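Hypothetical protein MJ0764 (PDB 2B8M) is of unknown function but adopts the double-stranded beta-helix fold of the RmlC-like cupin family. Local coordinates at residues 49-54 against 58-63. Numbering follows the deposited sequence.
Sequences VHLIII and MTLTLE
Met58, present as selenomethionine, lies against both Leu51 and Ile53, and these two pairings carry most of the contact. Its chain runs out extended, CG anti to the backbone N (chi1 172°), and then bends at the last torsion (chi3 -64°). That bend turns the methyl CE back onto Ile53, 4.0 Å from CG1 of Ile53. Leu51 meets the selenium end with a single branch, SE of Met58 lying 3.7 Å from CD1 of Leu51, and the two side chains cross at about a right angle. Ile53 approaches at a slant instead: its CD1 lies 3.9 Å from CB of Met58 and also touches the methyl CE, so the delta methyl is set against both the root and the bent end of the selenomethionine. Leu60 adds a looser touch, its CD1 4.3 Å from CD1 of Leu51.

No hydrogen bond links the segments, and their axes come no nearer than 10.6 Å at an antiparallel angle of 159°. This spacing is that of two facing sheets joined through apolar side chains, and all four touching residues are buried. Strands 49-55 and 57-62, successive in the chain, thus belong to opposite sheets of the cupin barrel. Leu51 also lies near a bound 1,2-ethanediol, probably from the crystallisation liquor. Around the contact, Ile86 of strand 83-87 touches both Leu51 and Leu60, Val98 and Phe96 of strand 93-100 pack on Leu51 and Met58 respectively, and Val76 of strand 74-78 meets Leu60.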
loop_
_atom_site.group_PDB
_atom_site.type_symbol
_atom_site.label_atom_id
_atom_site.label_comp_id
_atom_site.label_asym_id
_atom_site.label_seq_id
_atom_site.Cartn_x
_atom_site.Cartn_y
_atom_site.Cartn_z
ATOM N N VAL A 49 0.095 -7.983 -8.579
ATOM C CA VAL A 49 0.997 -7.036 -7.874
ATOM C C VAL A 49 0.617 -5.601 -8.131
ATOM O O VAL A 49 0.327 -5.220 -9.262
ATOM C CB VAL A 49 2.465 -7.232 -8.314
ATOM C CG1 VAL A 49 3.433 -6.177 -7.683
ATOM C CG2 VAL A 49 2.917 -8.645 -8.018
ATOM N N HIS A 50 0.652 -4.812 -7.065
ATOM C CA HIS A 50 0.652 -3.359 -7.149
ATOM C C HIS A 50 1.805 -2.754 -6.374
ATOM O O HIS A 50 2.046 -3.104 -5.220
ATOM C CB HIS A 50 -0.665 -2.740 -6.672
ATOM C CG HIS A 50 -1.827 -3.048 -7.542
ATOM N ND1 HIS A 50 -2.537 -4.221 -7.426
ATOM C CD2 HIS A 50 -2.383 -2.365 -8.576
ATOM C CE1 HIS A 50 -3.514 -4.222 -8.324
ATOM N NE2 HIS A 50 -3.410 -3.135 -9.060
ATOM N N LEU A 51 2.507 -1.870 -7.060
ATOM C CA LEU A 51 3.717 -1.226 -6.601
ATOM C C LEU A 51 3.318 0.212 -6.290
ATOM O O LEU A 51 2.938 0.955 -7.175
ATOM C CB LEU A 51 4.797 -1.262 -7.715
ATOM C CG LEU A 51 5.150 -2.676 -8.175
ATOM C CD1 LEU A 51 6.108 -2.598 -9.354
ATOM C CD2 LEU A 51 5.733 -3.468 -7.030
ATOM N N ILE A 52 3.389 0.601 -5.020
ATOM C CA ILE A 52 2.988 1.945 -4.615
ATOM C C ILE A 52 4.249 2.769 -4.378
ATOM O O ILE A 52 4.960 2.593 -3.381
ATOM C CB ILE A 52 2.102 1.913 -3.330
ATOM C CG1 ILE A 52 0.850 1.045 -3.514
ATOM C CG2 ILE A 52 1.748 3.339 -2.960
ATOM C CD1 ILE A 52 0.118 0.715 -2.227
ATOM N N ILE A 53 4.541 3.665 -5.296
ATOM C CA ILE A 53 5.837 4.363 -5.252
ATOM C C ILE A 53 5.720 5.644 -4.460
ATOM O O ILE A 53 4.973 6.551 -4.853
ATOM C CB ILE A 53 6.338 4.638 -6.651
ATOM C CG1 ILE A 53 6.353 3.326 -7.453
ATOM C CG2 ILE A 53 7.737 5.265 -6.618
ATOM C CD1 ILE A 53 6.830 3.477 -8.812
ATOM N N ILE A 54 6.454 5.755 -3.355
ATOM C CA ILE A 54 6.359 6.960 -2.542
ATOM C C ILE A 54 7.580 7.856 -2.544
ATOM O O ILE A 54 7.470 8.982 -2.073
ATOM C CB ILE A 54 5.904 6.663 -1.126
ATOM C CG1 ILE A 54 6.908 5.769 -0.416
ATOM C CG2 ILE A 54 4.494 5.957 -1.111
ATOM C CD1 ILE A 54 6.668 5.829 1.142
HETATM N N MSE A 58 11.436 4.471 -10.238
HETATM C CA MSE A 58 11.628 3.065 -10.479
HETATM C C MSE A 58 11.796 2.844 -11.956
HETATM O O MSE A 58 11.084 3.436 -12.733
HETATM C CB MSE A 58 10.378 2.301 -10.034
HETATM C CG MSE A 58 10.405 0.844 -10.417
HETATM SE SE MSE A 58 8.728 -0.030 -9.956
HETATM C CE MSE A 58 8.845 0.192 -7.934
ATOM N N THR A 59 12.722 1.965 -12.326
ATOM C CA THR A 59 12.839 1.478 -13.675
ATOM C C THR A 59 12.347 0.038 -13.633
ATOM O O THR A 59 12.931 -0.834 -12.969
ATOM C CB THR A 59 14.291 1.618 -14.175
ATOM O OG1 THR A 59 14.651 2.990 -14.159
ATOM C CG2 THR A 59 14.436 1.120 -15.590
ATOM N N LEU A 60 11.249 -0.196 -14.339
ATOM C CA LEU A 60 10.533 -1.463 -14.333
ATOM C C LEU A 60 10.582 -2.080 -15.730
ATOM O O LEU A 60 10.149 -1.492 -16.697
ATOM C CB LEU A 60 9.072 -1.201 -13.963
ATOM C CG LEU A 60 8.204 -2.452 -13.903
ATOM C CD1 LEU A 60 8.654 -3.357 -12.779
ATOM C CD2 LEU A 60 6.739 -2.063 -13.729
ATOM N N THR A 61 11.193 -3.248 -15.849
ATOM C CA THR A 61 11.231 -3.973 -17.095
ATOM C C THR A 61 10.369 -5.212 -16.954
ATOM O O THR A 61 10.621 -6.062 -16.097
ATOM C CB THR A 61 12.683 -4.354 -17.521
ATOM O OG1 THR A 61 13.526 -3.184 -17.447
ATOM C CG2 THR A 61 12.694 -4.832 -18.929
ATOM N N LEU A 62 9.358 -5.305 -17.821
ATOM C CA LEU A 62 8.451 -6.404 -17.840
ATOM C C LEU A 62 8.598 -7.152 -19.148
ATOM O O LEU A 62 8.608 -6.554 -20.244
ATOM C CB LEU A 62 7.002 -5.947 -17.685
ATOM C CG LEU A 62 6.627 -5.174 -16.434
ATOM C CD1 LEU A 62 5.130 -4.935 -16.461
ATOM C CD2 LEU A 62 7.022 -5.906 -15.167
ATOM N N GLU A 63 8.731 -8.464 -19.037
ATOM C CA GLU A 63 8.861 -9.327 -20.207
ATOM C C GLU A 63 9.816 -8.761 -21.246
ATOM O O GLU A 63 10.951 -8.506 -20.901
ATOM C CB GLU A 63 7.488 -9.669 -20.794
ATOM C CG GLU A 63 6.588 -10.459 -19.902
ATOM C CD GLU A 63 7.010 -11.915 -19.680
ATOM O OE1 GLU A 63 7.758 -12.476 -20.500
ATOM O OE2 GLU A 63 6.574 -12.530 -18.669
#